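Local coordinates for protein putative sugar kinase PH1459 (Pyrococcus horikoshii, PDB 3EWM) that probably acts as an ATP-dependent sugar kinase of the PfkB family, with fructokinase as the likely activity, at residues A5-L10 against M145-K150; F101-Y104 against A108-N111. All coordinates share one frame; numbering follows the deposited sequence.

How the interactions relate
From the N terminus, strand 3-7 enters the large central sheet, and its end and the loop that follows supply residues 5-10. The chain then alternates between the two sheets until strand 100-103, at an edge of the small one, leads into interaction 2, a short loop closed between 101-104 and 108-111 with three residues between them. It returns through strand 127-131 to helix 140-151, where 145-150 packs on I7 and closes interaction 1. Interaction 2 is thus nested inside the long loop of interaction 1. Their centres lie about 16 Å apart, yet they touch: Y109 packs against E9 and L10, joining the loop that follows strand 100-103 to the loop leaving the central sheet.

Interaction 1. Residues A5-L10 against M145-K150; sequences ASIGEL and MKVIKK
I7 overlaps the side chain of V147 end to end: the two reach toward each other tip to tip, the CD1 methyl of I7 standing 4.1 Å from CG2 of V147. The other branch of the valine is almost as near, with V147 CG1 4.2 Å from I7 CD1, so the terminal methyl of the isoleucine faces the fork of the valine. The isoleucine is fully extended, CG1 anti to the backbone N (chi1 179°) and CD1 continuing the zigzag (chi2 175°), which carries the methyl from the strand as far as the helix. Its shorter branch serves a second partner, CG2 lying 4.3 Å from CD1 of I148. I148 does not aim its CB at the strand, but its end bends back to this methyl.

The pair joins strand 3-7, an inner strand of the large sheet of this ribokinase-like fold, to helix 140-151. That helix is the connection between the parallel neighbours 127-131 and 156-160 in a beta-alpha-beta crossover. I7 also touches I53 of the adjoining strand and V147 touches I117, while I148 rests on L185 of helix 172-185. S6, alternating with I7, meets helix 35-45, so helices cover both faces of the sheet.

No hydrogen bond or charge pair links the two segments, and about 100 Å² is buried in all. Backbone hydrogen bonding with N129 of strand 127-131 holds I7 in the sheet, while S6 makes the bonds to strand 49-57. The grip of I7 on the helix rests on van der Waals contact and the exclusion of water from three branched aliphatic side chains.

Interaction 2. Residues F101-Y104 against A108-N111; sequences FLLY and AYFN
L103 and Y109 approach from opposite directions, and the phenol oxygen meets the forked end of the leucine. Y109 OH lies 3.4 Å from L103 CD1 and 3.5 Å from L103 CD2, close to both methyls at once. A chi1 of 179° sets CG of L103 beside the carbonyl carbon and trains its fork on the 108-111 segment. F110 takes the leucine at another angle: L103 CD2 sits at the edge of its ring, near the ring plane, 3.9 Å from CE2 of F110. The two aromatic residues lean on each other as well, Y109 CE1 lying over the centre of the F110 ring, 3.3 Å above its plane.

The hydroxyl of Y109 donates to a water at 2.8 Å from OH, and the water donates in turn to the carbonyl O of Y104, bridging the segments.

Strand 100-103 is one of the two edge strands, counted within this chain, of the small four-stranded sheet that in PfkB kinases forms the lid beside the central domain. Y104 turns its ring away from 108-111 and hydrogen-bonds through OH to the carbonyl O of T87 of the second subunit, and H86 of that subunit meets its ring, consistent with the dimerising lids of ribokinase relatives.

An alanine in place of L103 would lack both fork methyls, and would be likely to open a gap beside the Y109 hydroxyl and the F110 edge. Away from the leucine, F110 touches R137 while its backbone is hydrogen-bonded with S140, tying the 3-10 segment to the start of helix 140-151 and the loop before it.

Interaction 1. Residues A5-L10 against M145-K150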
ATOM      1  N   ALA A   5      11.761  -8.481  23.542  1.00 11.68           N
ATOM      2  CA  ALA A   5      10.512  -8.097  22.877  1.00 10.69           C
ATOM      3  C   ALA A   5      10.774  -6.886  22.025  1.00 10.98           C
ATOM      4  O   ALA A   5      11.387  -5.918  22.480  1.00 11.57           O
ATOM      5  CB  ALA A   5       9.416  -7.801  23.882  1.00 11.17           C
ATOM      6  N   SER A   6      10.312  -6.931  20.786  1.00 10.04           N
ATOM      7  CA  SER A   6      10.359  -5.757  19.940  1.00 10.22           C
ATOM      8  C   SER A   6       8.955  -5.227  19.745  1.00 10.00           C
ATOM      9  O   SER A   6       7.980  -5.987  19.703  1.00 10.71           O
ATOM     10  CB  SER A   6      11.012  -6.076  18.602  1.00  9.86           C
ATOM     11  OG  SER A   6      12.326  -6.569  18.806  1.00 11.55           O
ATOM     12  N   ILE A   7       8.841  -3.913  19.679  1.00  9.43           N
ATOM     13  CA  ILE A   7       7.539  -3.305  19.497  1.00 10.24           C
ATOM     14  C   ILE A   7       7.627  -2.225  18.457  1.00  9.62           C
ATOM     15  O   ILE A   7       8.499  -1.363  18.513  1.00  9.74           O
ATOM     16  CB  ILE A   7       6.888  -2.784  20.837  1.00 10.67           C
ATOM     17  CG1 ILE A   7       5.519  -2.142  20.557  1.00 10.66           C
ATOM     18  CG2 ILE A   7       7.822  -1.832  21.618  1.00 11.84           C
ATOM     19  CD1 ILE A   7       4.762  -1.715  21.819  1.00 11.64           C
ATOM     20  N   GLY A   8       6.719  -2.279  17.497  1.00  9.14           N
ATOM     21  CA  GLY A   8       6.636  -1.235  16.489  1.00  9.09           C
ATOM     22  C   GLY A   8       6.127  -1.793  15.172  1.00  9.45           C
ATOM     23  O   GLY A   8       5.362  -2.756  15.151  1.00  9.81           O
ATOM     24  N   GLU A   9       6.599  -1.193  14.085  1.00  8.84           N
ATOM     25  CA  GLU A   9       6.069  -1.416  12.767  1.00  8.73           C
ATOM     26  C   GLU A   9       6.369  -2.829  12.263  1.00  8.96           C
ATOM     27  O   GLU A   9       7.489  -3.333  12.395  1.00  8.86           O
ATOM     28  CB  GLU A   9       6.572  -0.342  11.784  1.00  8.31           C
ATOM     29  CG  GLU A   9       8.027  -0.377  11.455  1.00  9.24           C
ATOM     30  CD  GLU A   9       8.917   0.339  12.456  1.00 10.55           C
ATOM     31  OE1 GLU A   9       8.481   0.594  13.603  1.00 10.76           O
ATOM     32  OE2 GLU A   9      10.088   0.599  12.089  1.00  9.27           O
ATOM     33  N   LEU A  10       5.336  -3.442  11.706  1.00  8.27           N
ATOM     34  CA  LEU A  10       5.448  -4.716  11.016  1.00  8.61           C
ATOM     35  C   LEU A  10       4.666  -4.519   9.754  1.00  8.61           C
ATOM     36  O   LEU A  10       3.471  -4.148   9.781  1.00  8.75           O
ATOM     37  CB  LEU A  10       4.881  -5.870  11.859  1.00  8.54           C
ATOM     38  CG  LEU A  10       4.669  -7.232  11.175  1.00  8.42           C
ATOM     39  CD1 LEU A  10       5.975  -7.830  10.654  1.00  6.84           C
ATOM     40  CD2 LEU A  10       3.937  -8.222  12.110  1.00  8.03           C
HETATM   41  N   MSE A 145       4.766   4.870  23.573  1.00  9.26           N
HETATM   42  CA  MSE A 145       5.459   5.672  24.590  1.00 11.07           C
HETATM   43  C   MSE A 145       5.020   5.225  25.979  1.00 10.40           C
HETATM   44  O   MSE A 145       5.834   5.114  26.887  1.00 10.05           O
HETATM   45  CB  MSE A 145       5.238   7.173  24.391  1.00 11.44           C
HETATM   46  CG  MSE A 145       5.949   7.754  23.157  1.00 16.62           C
HETATM   47 SE   MSE A 145       7.858   7.282  23.123  1.00 30.91          SE
HETATM   48  CE  MSE A 145       8.412   8.287  24.670  1.00 21.83           C
ATOM     49  N   LYS A 146       3.730   4.942  26.122  1.00 10.75           N
ATOM     50  CA  LYS A 146       3.208   4.382  27.368  1.00 10.24           C
ATOM     51  C   LYS A 146       3.794   3.020  27.714  1.00  9.77           C
ATOM     52  O   LYS A 146       4.156   2.786  28.849  1.00  9.72           O
ATOM     53  CB  LYS A 146       1.682   4.357  27.342  1.00 11.24           C
ATOM     54  CG  LYS A 146       1.133   5.769  27.466  1.00 13.47           C
ATOM     55  CD  LYS A 146      -0.371   5.809  27.592  1.00 18.71           C
ATOM     56  CE  LYS A 146      -0.786   7.234  27.932  1.00 19.55           C
ATOM     57  NZ  LYS A 146      -0.519   8.163  26.795  1.00 22.37           N
ATOM     58  N   VAL A 147       3.917   2.135  26.736  1.00  9.23           N
ATOM     59  CA  VAL A 147       4.514   0.821  26.991  1.00  9.43           C
ATOM     60  C   VAL A 147       5.928   0.968  27.560  1.00  9.37           C
ATOM     61  O   VAL A 147       6.271   0.392  28.606  1.00  9.26           O
ATOM     62  CB  VAL A 147       4.498  -0.060  25.719  1.00  9.07           C
ATOM     63  CG1 VAL A 147       5.252  -1.358  25.946  1.00  9.50           C
ATOM     64  CG2 VAL A 147       3.062  -0.352  25.282  1.00 10.92           C
ATOM     65  N   ILE A 148       6.730   1.773  26.875  1.00  9.23           N
ATOM     66  CA  ILE A 148       8.106   2.036  27.268  1.00 10.00           C
ATOM     67  C   ILE A 148       8.188   2.670  28.662  1.00 10.43           C
ATOM     68  O   ILE A 148       8.946   2.210  29.495  1.00  9.89           O
ATOM     69  CB  ILE A 148       8.812   2.924  26.210  1.00 10.08           C
ATOM     70  CG1 ILE A 148       8.717   2.280  24.813  1.00  9.22           C
ATOM     71  CG2 ILE A 148      10.266   3.218  26.608  1.00 12.11           C
ATOM     72  CD1 ILE A 148       9.174   0.797  24.722  1.00  9.86           C
ATOM     73  N   LYS A 149       7.389   3.704  28.912  1.00 10.81           N
ATOM     74  CA  LYS A 149       7.335   4.304  30.247  1.00 12.51           C
ATOM     75  C   LYS A 149       6.933   3.292  31.319  1.00 13.07           C
ATOM     76  O   LYS A 149       7.500   3.287  32.408  1.00 13.30           O
ATOM     77  CB  LYS A 149       6.412   5.524  30.254  1.00 11.64           C
ATOM     78  CG  LYS A 149       6.935   6.643  29.359  1.00 11.24           C
ATOM     79  CD  LYS A 149       6.060   7.873  29.358  1.00 10.84           C
ATOM     80  CE  LYS A 149       6.689   8.968  28.454  1.00 13.17           C
ATOM     81  NZ  LYS A 149       5.765  10.030  28.018  1.00 12.87           N
ATOM     82  N   LYS A 150       5.975   2.426  31.006  1.00 14.82           N
ATOM     83  CA  LYS A 150       5.505   1.410  31.956  1.00 16.43           C
ATOM     84  C   LYS A 150       6.623   0.451  32.367  1.00 17.81           C
ATOM     85  O   LYS A 150       6.736   0.090  33.548  1.00 17.49           O
ATOM     86  CB  LYS A 150       4.359   0.592  31.349  1.00 16.78           C
ATOM     87  CG  LYS A 150       3.657  -0.298  32.354  1.00 18.29           C
ATOM     88  CD  LYS A 150       3.406  -1.667  31.783  1.00 21.65           C
ATOM     89  CE  LYS A 150       4.428  -2.692  32.210  1.00 21.23           C
ATOM     90  NZ  LYS A 150       4.120  -3.197  33.584  1.00 22.10           N
TER

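Interaction 2. Residues F101-Y104 against A108-N111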
ATOM      1  N   PHE A 101      11.483   5.512  -0.613  1.00 16.75           N
ATOM      2  CA  PHE A 101      10.384   4.666  -0.212  1.00 15.57           C
ATOM      3  C   PHE A 101       9.081   5.457  -0.233  1.00 13.99           C
ATOM      4  O   PHE A 101       9.073   6.692  -0.202  1.00 13.19           O
ATOM      5  CB  PHE A 101      10.654   4.032   1.157  1.00 17.18           C
ATOM      6  CG  PHE A 101      10.785   5.018   2.244  1.00 18.61           C
ATOM      7  CD1 PHE A 101       9.676   5.360   3.011  1.00 21.98           C
ATOM      8  CD2 PHE A 101      12.009   5.631   2.501  1.00 20.40           C
ATOM      9  CE1 PHE A 101       9.776   6.293   4.023  1.00 22.13           C
ATOM     10  CE2 PHE A 101      12.118   6.579   3.501  1.00 22.57           C
ATOM     11  CZ  PHE A 101      11.000   6.906   4.268  1.00 22.48           C
ATOM     12  N   LEU A 102       7.985   4.726  -0.327  1.00 12.22           N
ATOM     13  CA  LEU A 102       6.670   5.316  -0.218  1.00 10.85           C
ATOM     14  C   LEU A 102       5.964   4.467   0.787  1.00 10.25           C
ATOM     15  O   LEU A 102       5.578   3.334   0.497  1.00  8.91           O
ATOM     16  CB  LEU A 102       5.932   5.312  -1.545  1.00 11.13           C
ATOM     17  CG  LEU A 102       4.464   5.746  -1.548  1.00  9.91           C
ATOM     18  CD1 LEU A 102       4.250   7.175  -0.978  1.00 12.37           C
ATOM     19  CD2 LEU A 102       3.949   5.630  -2.969  1.00  9.57           C
ATOM     20  N   LEU A 103       5.860   5.019   1.989  1.00  9.99           N
ATOM     21  CA  LEU A 103       5.273   4.324   3.134  1.00  9.62           C
ATOM     22  C   LEU A 103       3.843   4.804   3.287  1.00 10.00           C
ATOM     23  O   LEU A 103       3.589   6.009   3.322  1.00 10.15           O
ATOM     24  CB  LEU A 103       6.083   4.613   4.398  1.00  9.72           C
ATOM     25  CG  LEU A 103       5.605   3.981   5.706  1.00  8.85           C
ATOM     26  CD1 LEU A 103       6.808   3.642   6.559  1.00 11.04           C
ATOM     27  CD2 LEU A 103       4.625   4.923   6.453  1.00  9.78           C
ATOM     28  N   TYR A 104       2.925   3.847   3.366  1.00  9.71           N
ATOM     29  CA  TYR A 104       1.511   4.117   3.560  1.00 10.71           C
ATOM     30  C   TYR A 104       1.252   4.209   5.056  1.00 11.55           C
ATOM     31  O   TYR A 104       1.546   3.275   5.798  1.00 11.72           O
ATOM     32  CB  TYR A 104       0.669   3.036   2.868  1.00 10.60           C
ATOM     33  CG  TYR A 104       0.512   3.367   1.411  1.00 10.47           C
ATOM     34  CD1 TYR A 104       1.628   3.426   0.568  1.00 12.26           C
ATOM     35  CD2 TYR A 104      -0.731   3.706   0.884  1.00 11.56           C
ATOM     36  CE1 TYR A 104       1.505   3.797  -0.746  1.00 11.75           C
ATOM     37  CE2 TYR A 104      -0.862   4.056  -0.447  1.00 11.54           C
ATOM     38  CZ  TYR A 104       0.256   4.115  -1.254  1.00 11.32           C
ATOM     39  OH  TYR A 104       0.139   4.482  -2.587  1.00 10.61           O
ATOM     40  N   ALA A 108      -2.311  -0.523   9.836  1.00  8.46           N
ATOM     41  CA  ALA A 108      -2.651  -1.147  11.097  1.00  8.66           C
ATOM     42  C   ALA A 108      -1.612  -0.908  12.182  1.00  8.73           C
ATOM     43  O   ALA A 108      -1.985  -0.686  13.343  1.00  7.72           O
ATOM     44  CB  ALA A 108      -2.872  -2.627  10.894  1.00  9.23           C
ATOM     45  N   TYR A 109      -0.319  -0.918  11.822  1.00  7.63           N
ATOM     46  CA  TYR A 109       0.717  -0.837  12.867  1.00  7.63           C
ATOM     47  C   TYR A 109       0.780   0.534  13.525  1.00  7.64           C
ATOM     48  O   TYR A 109       1.325   0.669  14.630  1.00  7.89           O
ATOM     49  CB  TYR A 109       2.107  -1.297  12.374  1.00  7.63           C
ATOM     50  CG  TYR A 109       2.732  -0.402  11.346  1.00  6.71           C
ATOM     51  CD1 TYR A 109       3.295   0.824  11.704  1.00  5.49           C
ATOM     52  CD2 TYR A 109       2.788  -0.799  10.008  1.00  6.94           C
ATOM     53  CE1 TYR A 109       3.896   1.641  10.763  1.00  6.40           C
ATOM     54  CE2 TYR A 109       3.362   0.019   9.055  1.00  6.12           C
ATOM     55  CZ  TYR A 109       3.908   1.241   9.438  1.00  6.42           C
ATOM     56  OH  TYR A 109       4.457   2.054   8.480  1.00  8.76           O
ATOM     57  N   PHE A 110       0.195   1.528  12.856  1.00  8.16           N
ATOM     58  CA  PHE A 110       0.078   2.892  13.383  1.00  8.77           C
ATOM     59  C   PHE A 110      -1.193   3.084  14.213  1.00  9.29           C
ATOM     60  O   PHE A 110      -1.387   4.140  14.816  1.00  9.11           O
ATOM     61  CB  PHE A 110       0.106   3.919  12.250  1.00  8.62           C
ATOM     62  CG  PHE A 110       1.484   4.301  11.778  1.00  9.76           C
ATOM     63  CD1 PHE A 110       2.491   4.618  12.685  1.00 10.41           C
ATOM     64  CD2 PHE A 110       1.760   4.396  10.410  1.00 10.02           C
ATOM     65  CE1 PHE A 110       3.746   5.006  12.254  1.00 10.42           C
ATOM     66  CE2 PHE A 110       3.028   4.808   9.964  1.00 10.65           C
ATOM     67  CZ  PHE A 110       4.015   5.109  10.885  1.00  9.98           C
ATOM     68  N   ASN A 111      -2.011   2.036  14.296  1.00  9.76           N
ATOM     69  CA  ASN A 111      -3.291   2.067  15.001  1.00 10.73           C
ATOM     70  C   ASN A 111      -3.320   1.262  16.322  1.00 11.76           C
ATOM     71  O   ASN A 111      -4.367   0.747  16.718  1.00 11.17           O
ATOM     72  CB  ASN A 111      -4.380   1.538  14.056  1.00 10.43           C
ATOM     73  CG  ASN A 111      -5.766   2.032  14.415  1.00 11.50           C
ATOM     74  OD1 ASN A 111      -5.936   3.148  14.922  1.00 10.47           O
ATOM     75  ND2 ASN A 111      -6.774   1.220  14.110  1.00 10.54           N
TER
HETATM   76  O   HOH W   1       3.192   1.369   6.081  1.00 10.30           O